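Long-range contacts in Mll2253 protein (Mesorhizobium loti, PDB 3Q63), which is of unknown function but belongs to the AHA1 family, whose Bet v 1-like fold in many relatives encloses a ligand-binding cavity: residues V11-Q16 with L106-S111; I17-E22 with L138-D143; N71-Y76 with V92-L97. One frame throughout, in Å; residues are numbered along the deposited sequence.

Contact 1: V11-Q16 with L106-S111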
ATOM      1  N   VAL B  11     -16.562   6.350  -6.010  1.00 27.67           N
ATOM      2  CA  VAL B  11     -15.477   7.200  -6.458  1.00 25.27           C
ATOM      3  C   VAL B  11     -15.327   7.115  -7.973  1.00 23.76           C
ATOM      4  O   VAL B  11     -15.262   6.027  -8.544  1.00 22.27           O
ATOM      5  CB  VAL B  11     -14.151   6.792  -5.788  1.00 26.74           C
ATOM      6  CG1 VAL B  11     -13.010   7.649  -6.309  1.00 24.90           C
ATOM      7  CG2 VAL B  11     -14.278   6.937  -4.277  1.00 27.64           C
ATOM      8  N   VAL B  12     -15.285   8.272  -8.622  1.00 22.41           N
ATOM      9  CA  VAL B  12     -15.137   8.321 -10.072  1.00 19.38           C
ATOM     10  C   VAL B  12     -13.919   9.162 -10.438  1.00 19.82           C
ATOM     11  O   VAL B  12     -13.742  10.266  -9.928  1.00 17.42           O
ATOM     12  CB  VAL B  12     -16.384   8.934 -10.746  1.00 18.74           C
ATOM     13  CG1 VAL B  12     -16.232   8.882 -12.270  1.00 18.23           C
ATOM     14  CG2 VAL B  12     -17.628   8.186 -10.310  1.00 18.16           C
ATOM     15  N   VAL B  13     -13.076   8.619 -11.310  1.00 18.79           N
ATOM     16  CA  VAL B  13     -11.882   9.304 -11.773  1.00 17.46           C
ATOM     17  C   VAL B  13     -11.802   9.116 -13.289  1.00 18.73           C
ATOM     18  O   VAL B  13     -11.985   8.007 -13.797  1.00 17.11           O
ATOM     19  CB  VAL B  13     -10.602   8.740 -11.102  1.00 16.90           C
ATOM     20  CG1 VAL B  13      -9.374   9.457 -11.636  1.00 17.35           C
ATOM     21  CG2 VAL B  13     -10.682   8.924  -9.582  1.00 17.09           C
ATOM     22  N   GLU B  14     -11.559  10.205 -14.013  1.00 19.84           N
ATOM     23  CA  GLU B  14     -11.477  10.149 -15.474  1.00 19.89           C
ATOM     24  C   GLU B  14     -10.172  10.769 -15.951  1.00 20.76           C
ATOM     25  O   GLU B  14      -9.635  11.677 -15.319  1.00 17.66           O
ATOM     26  CB  GLU B  14     -12.673  10.881 -16.093  1.00 21.69           C
ATOM     27  CG  GLU B  14     -14.024  10.381 -15.583  1.00 21.79           C
ATOM     28  CD  GLU B  14     -15.211  11.024 -16.285  1.00 22.84           C
ATOM     29  OE1 GLU B  14     -15.570  10.566 -17.383  1.00 21.44           O
ATOM     30  OE2 GLU B  14     -15.786  11.989 -15.736  1.00 23.11           O
ATOM     31  N   ARG B  15      -9.668  10.277 -17.075  1.00 20.16           N
ATOM     32  CA  ARG B  15      -8.413  10.759 -17.612  1.00 22.03           C
ATOM     33  C   ARG B  15      -8.391  10.582 -19.117  1.00 21.23           C
ATOM     34  O   ARG B  15      -8.944   9.613 -19.641  1.00 22.80           O
ATOM     35  CB  ARG B  15      -7.238   9.971 -17.006  1.00 24.57           C
ATOM     36  CG  ARG B  15      -6.988  10.183 -15.497  1.00 29.05           C
ATOM     37  CD  ARG B  15      -5.999  11.319 -15.245  1.00 31.53           C
ATOM     38  NE  ARG B  15      -5.659  11.479 -13.830  1.00 35.82           N
ATOM     39  CZ  ARG B  15      -6.474  11.990 -12.910  1.00 36.91           C
ATOM     40  NH1 ARG B  15      -7.690  12.400 -13.245  1.00 36.34           N
ATOM     41  NH2 ARG B  15      -6.076  12.094 -11.648  1.00 37.71           N
ATOM     42  N   GLN B  16      -7.770  11.526 -19.813  1.00 20.20           N
ATOM     43  CA  GLN B  16      -7.634  11.435 -21.263  1.00 20.98           C
ATOM     44  C   GLN B  16      -6.213  10.921 -21.452  1.00 20.58           C
ATOM     45  O   GLN B  16      -5.255  11.572 -21.033  1.00 22.01           O
ATOM     46  CB  GLN B  16      -7.790  12.816 -21.911  1.00 18.72           C
ATOM     47  CG  GLN B  16      -7.498  12.846 -23.404  1.00 19.48           C
ATOM     48  CD  GLN B  16      -8.378  11.893 -24.197  1.00 21.91           C
ATOM     49  OE1 GLN B  16      -9.611  11.940 -24.119  1.00 23.69           O
ATOM     50  NE2 GLN B  16      -7.746  11.025 -24.974  1.00 21.60           N
ATOM     51  N   LEU B 106     -10.327   7.234 -20.361  1.00 18.67           N
ATOM     52  CA  LEU B 106     -10.495   6.216 -19.329  1.00 17.08           C
ATOM     53  C   LEU B 106     -11.307   6.709 -18.130  1.00 18.27           C
ATOM     54  O   LEU B 106     -11.042   7.786 -17.597  1.00 18.95           O
ATOM     55  CB  LEU B 106      -9.119   5.745 -18.830  1.00 15.72           C
ATOM     56  CG  LEU B 106      -9.116   4.757 -17.656  1.00 15.54           C
ATOM     57  CD1 LEU B 106      -9.755   3.456 -18.101  1.00 16.53           C
ATOM     58  CD2 LEU B 106      -7.698   4.506 -17.150  1.00 13.37           C
ATOM     59  N   ARG B 107     -12.297   5.921 -17.721  1.00 17.74           N
ATOM     60  CA  ARG B 107     -13.112   6.246 -16.556  1.00 18.54           C
ATOM     61  C   ARG B 107     -12.978   5.087 -15.582  1.00 19.09           C
ATOM     62  O   ARG B 107     -13.029   3.924 -15.984  1.00 20.03           O
ATOM     63  CB  ARG B 107     -14.590   6.402 -16.925  1.00 20.83           C
ATOM     64  CG  ARG B 107     -15.472   6.817 -15.745  1.00 22.16           C
ATOM     65  CD  ARG B 107     -16.941   6.933 -16.139  1.00 24.52           C
ATOM     66  NE  ARG B 107     -17.538   5.627 -16.394  1.00 27.18           N
ATOM     67  CZ  ARG B 107     -18.762   5.445 -16.879  1.00 31.49           C
ATOM     68  NH1 ARG B 107     -19.525   6.491 -17.167  1.00 31.63           N
ATOM     69  NH2 ARG B 107     -19.221   4.214 -17.080  1.00 30.57           N
HETATM   70  N   MSE B 108     -12.797   5.401 -14.307  1.00 19.12           N
HETATM   71  CA  MSE B 108     -12.682   4.373 -13.284  1.00 18.57           C
HETATM   72  C   MSE B 108     -13.771   4.660 -12.269  1.00 19.43           C
HETATM   73  O   MSE B 108     -13.863   5.770 -11.739  1.00 19.16           O
HETATM   74  CB  MSE B 108     -11.309   4.445 -12.618  1.00 18.77           C
HETATM   75  CG  MSE B 108     -10.968   3.289 -11.677  1.00 23.45           C
HETATM   76 SE   MSE B 108     -12.018   3.183 -10.034  1.00 29.63          SE
HETATM   77  CE  MSE B 108     -11.773   4.974  -9.345  1.00 23.98           C
ATOM     78  N   GLU B 109     -14.620   3.669 -12.026  1.00 18.73           N
ATOM     79  CA  GLU B 109     -15.683   3.818 -11.047  1.00 19.53           C
ATOM     80  C   GLU B 109     -15.485   2.736 -10.000  1.00 17.65           C
ATOM     81  O   GLU B 109     -15.397   1.556 -10.329  1.00 15.24           O
ATOM     82  CB  GLU B 109     -17.062   3.646 -11.689  1.00 22.61           C
ATOM     83  CG  GLU B 109     -17.463   4.746 -12.656  1.00 30.11           C
ATOM     84  CD  GLU B 109     -18.773   4.430 -13.357  1.00 35.04           C
ATOM     85  OE1 GLU B 109     -18.777   3.535 -14.239  1.00 38.14           O
ATOM     86  OE2 GLU B 109     -19.796   5.067 -13.019  1.00 35.99           O
ATOM     87  N   GLN B 110     -15.391   3.151  -8.745  1.00 16.30           N
ATOM     88  CA  GLN B 110     -15.230   2.227  -7.635  1.00 17.76           C
ATOM     89  C   GLN B 110     -16.367   2.516  -6.662  1.00 19.53           C
ATOM     90  O   GLN B 110     -16.377   3.551  -5.989  1.00 19.58           O
ATOM     91  CB  GLN B 110     -13.879   2.422  -6.937  1.00 15.55           C
ATOM     92  CG  GLN B 110     -13.745   1.620  -5.633  1.00 14.20           C
ATOM     93  CD  GLN B 110     -12.335   1.594  -5.086  1.00 14.14           C
ATOM     94  OE1 GLN B 110     -11.597   2.568  -5.207  1.00 12.83           O
ATOM     95  NE2 GLN B 110     -11.959   0.481  -4.456  1.00 11.95           N
ATOM     96  N   SER B 111     -17.322   1.596  -6.601  1.00 18.83           N
ATOM     97  CA  SER B 111     -18.485   1.745  -5.747  1.00 22.80           C
ATOM     98  C   SER B 111     -18.496   0.702  -4.644  1.00 22.79           C
ATOM     99  O   SER B 111     -17.803  -0.308  -4.736  1.00 22.01           O
ATOM    100  CB  SER B 111     -19.745   1.592  -6.585  1.00 22.83           C
ATOM    101  OG  SER B 111     -19.715   0.333  -7.229  1.00 25.15           O
TER

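Contact 2: I17-E22 with L138-D143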
ATOM      1  N   ILE B  17      -6.079   9.750 -22.063  1.00 20.58           N
ATOM      2  CA  ILE B  17      -4.769   9.141 -22.277  1.00 23.13           C
ATOM      3  C   ILE B  17      -4.370   9.177 -23.746  1.00 22.73           C
ATOM      4  O   ILE B  17      -5.118   8.720 -24.615  1.00 23.49           O
ATOM      5  CB  ILE B  17      -4.755   7.671 -21.779  1.00 24.09           C
ATOM      6  CG1 ILE B  17      -5.115   7.630 -20.287  1.00 27.52           C
ATOM      7  CG2 ILE B  17      -3.382   7.051 -22.006  1.00 22.89           C
ATOM      8  CD1 ILE B  17      -5.123   6.233 -19.683  1.00 28.67           C
ATOM      9  N   SER B  18      -3.187   9.727 -24.007  1.00 21.41           N
ATOM     10  CA  SER B  18      -2.660   9.862 -25.361  1.00 23.67           C
ATOM     11  C   SER B  18      -2.061   8.573 -25.920  1.00 23.31           C
ATOM     12  O   SER B  18      -0.943   8.571 -26.444  1.00 23.90           O
ATOM     13  CB  SER B  18      -1.602  10.968 -25.398  1.00 26.02           C
ATOM     14  OG  SER B  18      -2.190  12.235 -25.172  1.00 32.43           O
ATOM     15  N   HIS B  19      -2.806   7.481 -25.799  1.00 20.47           N
ATOM     16  CA  HIS B  19      -2.377   6.188 -26.296  1.00 20.06           C
ATOM     17  C   HIS B  19      -3.618   5.458 -26.783  1.00 19.62           C
ATOM     18  O   HIS B  19      -4.726   5.728 -26.320  1.00 18.70           O
ATOM     19  CB  HIS B  19      -1.686   5.387 -25.185  1.00 19.37           C
ATOM     20  CG  HIS B  19      -0.409   6.006 -24.714  1.00 19.95           C
ATOM     21  ND1 HIS B  19       0.793   5.813 -25.362  1.00 20.25           N
ATOM     22  CD2 HIS B  19      -0.157   6.880 -23.710  1.00 20.05           C
ATOM     23  CE1 HIS B  19       1.726   6.544 -24.782  1.00 21.65           C
ATOM     24  NE2 HIS B  19       1.176   7.204 -23.777  1.00 21.61           N
ATOM     25  N   PRO B  20      -3.450   4.547 -27.749  1.00 20.28           N
ATOM     26  CA  PRO B  20      -4.570   3.778 -28.298  1.00 21.50           C
ATOM     27  C   PRO B  20      -5.154   2.845 -27.250  1.00 21.58           C
ATOM     28  O   PRO B  20      -4.450   2.409 -26.339  1.00 21.59           O
ATOM     29  CB  PRO B  20      -3.943   3.036 -29.478  1.00 21.17           C
ATOM     30  CG  PRO B  20      -2.499   2.927 -29.095  1.00 22.85           C
ATOM     31  CD  PRO B  20      -2.211   4.281 -28.498  1.00 22.13           C
ATOM     32  N   PRO B  21      -6.452   2.529 -27.368  1.00 22.78           N
ATOM     33  CA  PRO B  21      -7.138   1.641 -26.423  1.00 24.46           C
ATOM     34  C   PRO B  21      -6.451   0.287 -26.203  1.00 25.12           C
ATOM     35  O   PRO B  21      -6.354  -0.184 -25.067  1.00 24.23           O
ATOM     36  CB  PRO B  21      -8.545   1.512 -27.022  1.00 24.21           C
ATOM     37  CG  PRO B  21      -8.315   1.742 -28.491  1.00 26.76           C
ATOM     38  CD  PRO B  21      -7.335   2.883 -28.494  1.00 23.75           C
ATOM     39  N   GLU B  22      -5.952  -0.325 -27.274  1.00 23.60           N
ATOM     40  CA  GLU B  22      -5.281  -1.622 -27.153  1.00 23.83           C
ATOM     41  C   GLU B  22      -4.095  -1.616 -26.194  1.00 22.75           C
ATOM     42  O   GLU B  22      -3.891  -2.567 -25.438  1.00 22.09           O
ATOM     43  CB  GLU B  22      -4.813  -2.115 -28.525  1.00 25.89           C
ATOM     44  CG  GLU B  22      -5.950  -2.388 -29.474  1.00 26.78           C
ATOM     45  CD  GLU B  22      -6.576  -1.110 -29.991  1.00 29.90           C
ATOM     46  OE1 GLU B  22      -7.786  -1.131 -30.327  1.00 32.93           O
ATOM     47  OE2 GLU B  22      -5.850  -0.090 -30.075  1.00 26.95           O
ATOM     48  N   LEU B 138       4.032   4.847 -17.396  1.00 21.86           N
ATOM     49  CA  LEU B 138       4.389   3.553 -17.963  1.00 21.63           C
ATOM     50  C   LEU B 138       4.152   3.534 -19.473  1.00 20.80           C
ATOM     51  O   LEU B 138       5.028   3.130 -20.238  1.00 19.11           O
ATOM     52  CB  LEU B 138       3.570   2.444 -17.302  1.00 20.21           C
ATOM     53  CG  LEU B 138       3.687   1.048 -17.915  1.00 21.77           C
ATOM     54  CD1 LEU B 138       5.097   0.531 -17.723  1.00 20.97           C
ATOM     55  CD2 LEU B 138       2.672   0.107 -17.272  1.00 19.57           C
ATOM     56  N   LEU B 139       2.966   3.970 -19.893  1.00 20.36           N
ATOM     57  CA  LEU B 139       2.613   4.000 -21.307  1.00 21.19           C
ATOM     58  C   LEU B 139       3.577   4.864 -22.126  1.00 23.84           C
ATOM     59  O   LEU B 139       3.840   4.569 -23.296  1.00 24.52           O
ATOM     60  CB  LEU B 139       1.168   4.496 -21.480  1.00 19.81           C
ATOM     61  CG  LEU B 139       0.074   3.552 -20.944  1.00 19.71           C
ATOM     62  CD1 LEU B 139      -1.318   4.161 -21.144  1.00 19.72           C
ATOM     63  CD2 LEU B 139       0.168   2.221 -21.684  1.00 19.53           C
ATOM     64  N   ASP B 140       4.108   5.922 -21.513  1.00 24.42           N
ATOM     65  CA  ASP B 140       5.057   6.802 -22.194  1.00 28.36           C
ATOM     66  C   ASP B 140       6.469   6.222 -22.280  1.00 28.76           C
ATOM     67  O   ASP B 140       7.127   6.346 -23.312  1.00 29.40           O
ATOM     68  CB  ASP B 140       5.139   8.172 -21.508  1.00 29.16           C
ATOM     69  CG  ASP B 140       3.924   9.039 -21.780  1.00 34.94           C
ATOM     70  OD1 ASP B 140       3.242   8.817 -22.810  1.00 35.77           O
ATOM     71  OD2 ASP B 140       3.658   9.959 -20.971  1.00 36.04           O
ATOM     72  N   ARG B 141       6.943   5.593 -21.208  1.00 29.72           N
ATOM     73  CA  ARG B 141       8.288   5.036 -21.244  1.00 31.58           C
ATOM     74  C   ARG B 141       8.366   3.757 -22.064  1.00 31.40           C
ATOM     75  O   ARG B 141       9.454   3.312 -22.419  1.00 31.97           O
ATOM     76  CB  ARG B 141       8.809   4.760 -19.835  1.00 35.10           C
ATOM     77  CG  ARG B 141       8.209   3.542 -19.170  1.00 38.95           C
ATOM     78  CD  ARG B 141       9.100   3.082 -18.028  1.00 43.41           C
ATOM     79  NE  ARG B 141       9.470   4.181 -17.135  1.00 46.48           N
ATOM     80  CZ  ARG B 141       8.653   4.740 -16.247  1.00 49.15           C
ATOM     81  NH1 ARG B 141       7.404   4.308 -16.125  1.00 49.26           N
ATOM     82  NH2 ARG B 141       9.090   5.728 -15.471  1.00 48.93           N
ATOM     83  N   THR B 142       7.214   3.159 -22.355  1.00 31.23           N
ATOM     84  CA  THR B 142       7.186   1.937 -23.145  1.00 30.18           C
ATOM     85  C   THR B 142       6.775   2.265 -24.570  1.00 30.38           C
ATOM     86  O   THR B 142       6.505   1.374 -25.370  1.00 30.56           O
ATOM     87  CB  THR B 142       6.201   0.899 -22.560  1.00 30.97           C
ATOM     88  OG1 THR B 142       4.869   1.428 -22.572  1.00 31.83           O
ATOM     89  CG2 THR B 142       6.595   0.546 -21.140  1.00 30.93           C
ATOM     90  N   ASP B 143       6.732   3.556 -24.882  1.00 30.16           N
ATOM     91  CA  ASP B 143       6.350   4.002 -26.213  1.00 30.98           C
ATOM     92  C   ASP B 143       7.594   4.283 -27.060  1.00 29.65           C
ATOM     93  O   ASP B 143       8.664   4.576 -26.527  1.00 28.37           O
ATOM     94  CB  ASP B 143       5.498   5.266 -26.104  1.00 32.87           C
ATOM     95  CG  ASP B 143       5.071   5.788 -27.449  1.00 36.36           C
ATOM     96  OD1 ASP B 143       4.196   5.160 -28.082  1.00 36.88           O
ATOM     97  OD2 ASP B 143       5.623   6.824 -27.883  1.00 38.12           O
TER
HETATM   98  O   HOH W   1       0.714   5.065 -27.949  1.00 33.74           O

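Contact 3: N71-Y76 with V92-L97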
ATOM      1  N   ASN B  71     -10.652  -4.302 -24.719  1.00 27.96           N
ATOM      2  CA  ASN B  71     -10.433  -2.923 -25.128  1.00 27.92           C
ATOM      3  C   ASN B  71     -11.579  -1.991 -24.778  1.00 26.90           C
ATOM      4  O   ASN B  71     -11.561  -0.831 -25.175  1.00 29.00           O
ATOM      5  CB  ASN B  71     -10.166  -2.856 -26.633  1.00 28.08           C
ATOM      6  CG  ASN B  71      -9.069  -3.803 -27.072  1.00 30.43           C
ATOM      7  OD1 ASN B  71      -8.001  -3.871 -26.459  1.00 31.31           O
ATOM      8  ND2 ASN B  71      -9.323  -4.539 -28.145  1.00 31.17           N
ATOM      9  N   LYS B  72     -12.569  -2.472 -24.032  1.00 26.28           N
ATOM     10  CA  LYS B  72     -13.705  -1.615 -23.694  1.00 26.01           C
ATOM     11  C   LYS B  72     -14.057  -1.507 -22.215  1.00 24.56           C
ATOM     12  O   LYS B  72     -14.106  -0.401 -21.667  1.00 24.97           O
ATOM     13  CB  LYS B  72     -14.943  -2.065 -24.473  1.00 28.38           C
ATOM     14  CG  LYS B  72     -14.806  -1.932 -25.984  1.00 31.41           C
ATOM     15  CD  LYS B  72     -16.068  -2.391 -26.701  1.00 33.52           C
ATOM     16  CE  LYS B  72     -15.944  -2.214 -28.211  1.00 35.06           C
ATOM     17  NZ  LYS B  72     -17.208  -2.586 -28.910  1.00 37.48           N
ATOM     18  N   THR B  73     -14.301  -2.647 -21.573  1.00 21.63           N
ATOM     19  CA  THR B  73     -14.678  -2.657 -20.164  1.00 21.29           C
ATOM     20  C   THR B  73     -13.988  -3.746 -19.350  1.00 19.78           C
ATOM     21  O   THR B  73     -13.745  -4.851 -19.837  1.00 18.11           O
ATOM     22  CB  THR B  73     -16.204  -2.850 -20.004  1.00 21.61           C
ATOM     23  OG1 THR B  73     -16.894  -1.907 -20.831  1.00 28.07           O
ATOM     24  CG2 THR B  73     -16.621  -2.638 -18.559  1.00 26.52           C
ATOM     25  N   LEU B  74     -13.692  -3.425 -18.097  1.00 15.35           N
ATOM     26  CA  LEU B  74     -13.061  -4.361 -17.188  1.00 16.34           C
ATOM     27  C   LEU B  74     -13.525  -4.060 -15.768  1.00 16.46           C
ATOM     28  O   LEU B  74     -13.409  -2.930 -15.297  1.00 17.28           O
ATOM     29  CB  LEU B  74     -11.536  -4.247 -17.270  1.00 13.86           C
ATOM     30  CG  LEU B  74     -10.725  -5.083 -16.269  1.00 16.82           C
ATOM     31  CD1 LEU B  74     -11.045  -6.561 -16.436  1.00 16.57           C
ATOM     32  CD2 LEU B  74      -9.243  -4.828 -16.484  1.00 15.48           C
ATOM     33  N   SER B  75     -14.057  -5.064 -15.087  1.00 16.82           N
ATOM     34  CA  SER B  75     -14.512  -4.867 -13.716  1.00 18.22           C
ATOM     35  C   SER B  75     -14.127  -6.033 -12.831  1.00 16.50           C
ATOM     36  O   SER B  75     -14.089  -7.179 -13.275  1.00 16.62           O
ATOM     37  CB  SER B  75     -16.032  -4.680 -13.675  1.00 18.77           C
ATOM     38  OG  SER B  75     -16.495  -4.582 -12.338  1.00 23.42           O
ATOM     39  N   TYR B  76     -13.817  -5.722 -11.577  1.00 15.93           N
ATOM     40  CA  TYR B  76     -13.464  -6.729 -10.586  1.00 14.74           C
ATOM     41  C   TYR B  76     -13.667  -6.204  -9.175  1.00 15.65           C
ATOM     42  O   TYR B  76     -13.639  -4.983  -8.950  1.00 14.75           O
ATOM     43  CB  TYR B  76     -12.014  -7.225 -10.753  1.00 14.54           C
ATOM     44  CG  TYR B  76     -10.917  -6.183 -10.928  1.00 13.38           C
ATOM     45  CD1 TYR B  76     -10.392  -5.910 -12.192  1.00 15.22           C
ATOM     46  CD2 TYR B  76     -10.342  -5.541  -9.827  1.00 14.57           C
ATOM     47  CE1 TYR B  76      -9.317  -5.033 -12.362  1.00 16.52           C
ATOM     48  CE2 TYR B  76      -9.265  -4.660  -9.984  1.00 14.72           C
ATOM     49  CZ  TYR B  76      -8.758  -4.412 -11.255  1.00 17.07           C
ATOM     50  OH  TYR B  76      -7.689  -3.552 -11.419  1.00 13.87           O
ATOM     51  N   VAL B  92     -16.514  -2.536  -5.939  1.00 16.74           N
ATOM     52  CA  VAL B  92     -16.335  -2.964  -7.314  1.00 15.93           C
ATOM     53  C   VAL B  92     -15.642  -1.851  -8.091  1.00 16.22           C
ATOM     54  O   VAL B  92     -16.073  -0.698  -8.060  1.00 17.68           O
ATOM     55  CB  VAL B  92     -17.683  -3.265  -8.011  1.00 13.67           C
ATOM     56  CG1 VAL B  92     -17.442  -3.608  -9.472  1.00 12.50           C
ATOM     57  CG2 VAL B  92     -18.381  -4.411  -7.309  1.00 15.25           C
ATOM     58  N   VAL B  93     -14.565  -2.208  -8.777  1.00 14.35           N
ATOM     59  CA  VAL B  93     -13.813  -1.267  -9.584  1.00 15.11           C
ATOM     60  C   VAL B  93     -14.105  -1.594 -11.046  1.00 15.71           C
ATOM     61  O   VAL B  93     -13.914  -2.731 -11.469  1.00 14.06           O
ATOM     62  CB  VAL B  93     -12.281  -1.403  -9.345  1.00 14.11           C
ATOM     63  CG1 VAL B  93     -11.519  -0.574 -10.373  1.00 15.00           C
ATOM     64  CG2 VAL B  93     -11.917  -0.936  -7.932  1.00 14.82           C
ATOM     65  N   THR B  94     -14.577  -0.610 -11.809  1.00 17.10           N
ATOM     66  CA  THR B  94     -14.881  -0.824 -13.228  1.00 17.23           C
ATOM     67  C   THR B  94     -14.175   0.224 -14.090  1.00 17.66           C
ATOM     68  O   THR B  94     -14.301   1.425 -13.850  1.00 17.58           O
ATOM     69  CB  THR B  94     -16.417  -0.760 -13.505  1.00 16.96           C
ATOM     70  OG1 THR B  94     -17.084  -1.800 -12.777  1.00 17.58           O
ATOM     71  CG2 THR B  94     -16.700  -0.945 -14.999  1.00 16.59           C
ATOM     72  N   PHE B  95     -13.422  -0.238 -15.085  1.00 16.86           N
ATOM     73  CA  PHE B  95     -12.704   0.653 -16.001  1.00 17.20           C
ATOM     74  C   PHE B  95     -13.480   0.705 -17.309  1.00 17.23           C
ATOM     75  O   PHE B  95     -13.963  -0.321 -17.784  1.00 18.30           O
ATOM     76  CB  PHE B  95     -11.297   0.120 -16.299  1.00 18.17           C
ATOM     77  CG  PHE B  95     -10.412   0.025 -15.091  1.00 18.64           C
ATOM     78  CD1 PHE B  95      -9.710   1.140 -14.633  1.00 19.68           C
ATOM     79  CD2 PHE B  95     -10.291  -1.177 -14.401  1.00 16.46           C
ATOM     80  CE1 PHE B  95      -8.898   1.056 -13.500  1.00 19.71           C
ATOM     81  CE2 PHE B  95      -9.483  -1.273 -13.265  1.00 15.58           C
ATOM     82  CZ  PHE B  95      -8.785  -0.153 -12.815  1.00 14.88           C
ATOM     83  N   THR B  96     -13.607   1.894 -17.884  1.00 17.47           N
ATOM     84  CA  THR B  96     -14.315   2.047 -19.147  1.00 16.24           C
ATOM     85  C   THR B  96     -13.414   2.805 -20.117  1.00 16.89           C
ATOM     86  O   THR B  96     -12.977   3.926 -19.838  1.00 15.99           O
ATOM     87  CB  THR B  96     -15.659   2.796 -18.957  1.00 17.84           C
ATOM     88  OG1 THR B  96     -16.463   2.083 -18.007  1.00 17.93           O
ATOM     89  CG2 THR B  96     -16.430   2.880 -20.280  1.00 15.69           C
ATOM     90  N   LEU B  97     -13.111   2.159 -21.240  1.00 15.67           N
ATOM     91  CA  LEU B  97     -12.249   2.731 -22.261  1.00 16.61           C
ATOM     92  C   LEU B  97     -13.096   3.219 -23.431  1.00 17.89           C
ATOM     93  O   LEU B  97     -13.905   2.469 -23.983  1.00 17.05           O
ATOM     94  CB  LEU B  97     -11.231   1.689 -22.751  1.00 16.45           C
ATOM     95  CG  LEU B  97     -10.156   1.236 -21.758  1.00 21.16           C
ATOM     96  CD1 LEU B  97     -10.795   0.459 -20.610  1.00 20.54           C
ATOM     97  CD2 LEU B  97      -9.131   0.378 -22.464  1.00 20.36           C
TER

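Contact 1: V11-Q16 with L106-S111
Val13 and selenomethionine Met108 face each other as a hydrogen-bonded pair of the antiparallel sheet that, in a Bet v 1-like fold, wraps round the long C-terminal helix, here 118-141. Residues 11-16 of the first strand run antiparallel to 106-111 (170°), and six backbone bonds tie Val11 to Gln110, Val13 to Met108 and Arg15 to Leu106. Side chains of these pairs lie on the face that the helix covers, with Val11 on Tyr121, Arg15 on Pro129 and Met108 on Trp128 and Phe132. Met108 leaves its strand with CG anti to the backbone N (chi1 -171°), then bends at chi2 and chi3, which turns CE toward the neighbouring strand. Met108 CE lies 4.1 Å from Val13 CG2 and 4.2 Å from Val11 CG1. Gln110 OE1 is hydrogen-bonded to Trp128 NE1 and its NE2 to Ser91 OG.

The other face carries Val12, Glu14, Arg107 and Glu109. Glu14 and Arg107 run alongside one another with their ends in the same direction, their stems packed CG to CG at 3.9 Å, but the charged atoms do not meet, Glu14 OE1 being 5.4 Å from Arg107 NE. Arg107 instead bends at chi3 toward Glu109. The resulting salt bridge joins Arg107 NH2 to Glu109 OE1 at 3.0 Å, with Glu109 CD lying over one face of the guanidinium.

Contact 2: I17-E22 with L138-D143
His19 reaches across to the last turn of helix 118-141, its ring laid against Leu139 and its far nitrogen bound to Asp140. From CB, which points toward the helix, CG stands anti to the carbonyl carbon (chi1 -65°) and passes 3.9 Å from Leu139 CB. Next round the ring, CD2 comes within 3.5 Å of Leu139 CB. Leu139 CB thus sits over one face of the imidazole in a CH-pi contact, 3.6 Å from the centroid and displaced toward the rim. The two side chains run antiparallel past one another, and Leu139 CD1 continues to Ile17 CG2, 3.7 Å away.

This is where the first strand of the Bet v 1-like fold gives way to helix 21-29, with Pro20 as N-cap, so the histidine fastens that junction to the C-terminal helix. Thr104 bonds to the His19 carbonyl oxygen from the adjoining strand.

At the ring's outer end, CE1 lies 3.3 Å from Leu139 O and close to Asp143 CB at the ring edge. NE2 donates to Asp140 OD1 at 2.8 Å, a His-carboxylate bond bent to 147° at the hydrogen. The oxygen lies in the imidazole plane, but NE2 approaches from above the carboxylate plane. ND1, on the remaining corner, is 2.7 Å from a water, which donates a weak hydrogen bond to Asp143 OD1.

Contact 3: N71-Y76 with V92-L97
Tyr76 holds CG between its backbone N and carbonyl carbon, the crowded position (chi1 47°), whereas Phe95 has CG anti to the carbonyl carbon (chi1 -62°); together these torsions bring the two rings into contact diagonally across the strand pair. The hydroxyl end of the tyrosine does the touching. Its OH lies 3.4 Å from Phe95 CE2, at the edge of the phenyl ring and near its plane, and the ring carbon CZ is 3.8 Å from the same CE2. The planes are inclined at 51°, an oblique pairing with centroids 6.0 Å apart. Phe51 meets the tyrosine edge-to-face, and Met108 packs on Phe95 from the next strand.

Strands 73-77 and 92-100 are antiparallel neighbours in the middle of the curved sheet of the Bet v 1-like fold. Leu74, Tyr76, Val93 and Phe95 face its buried, concave side, where Leu74 also meets Trp25 and Thr29 of helix 21-29. Paired backbone bonds join Leu74 with Phe95 and Tyr76 with Val93, and a further bond runs from Leu97 N to Lys72 O at 2.8 Å, almost straight at the hydrogen. A classic beta bulge sets Lys72 and Thr73 opposite the single residue Glu69, and Thr73 OG1 is bonded to the Glu69 carboxylate.

On the opposite face, Ser75 and Thr94 form a non-hydrogen-bonded pair whose CA atoms are only 4.1 Å apart. Ser75 OG lies 2.9 Å from Thr94 OG1, and the two hydroxyls share a hydrogen bond. The threonine's other branch, Thr94 CG2, reaches diagonally across the pair to Thr73 CG2, 3.9 Å away.

How the contacts relate
Contacts 1 and 3 belong to one antiparallel sheet, their centres about 9 Å apart: strands 103-113 and 92-100 are neighbours, so the strand order 9-17, 103-113, 92-100, 73-77 runs through both. Contact 2 lies at the end of the fold, its centre about 18 Å from that of contact 1 and about 17 Å from that of contact 3. Along the chain, the segments of contacts 1 and 2 alternate, while 71-76 and 92-97 both lie between 17-22 and 106-111. Contact 2 joins the loop that follows strand 9-17 to the C-terminal helix, so residues from near the N terminus meet the late strand and that helix.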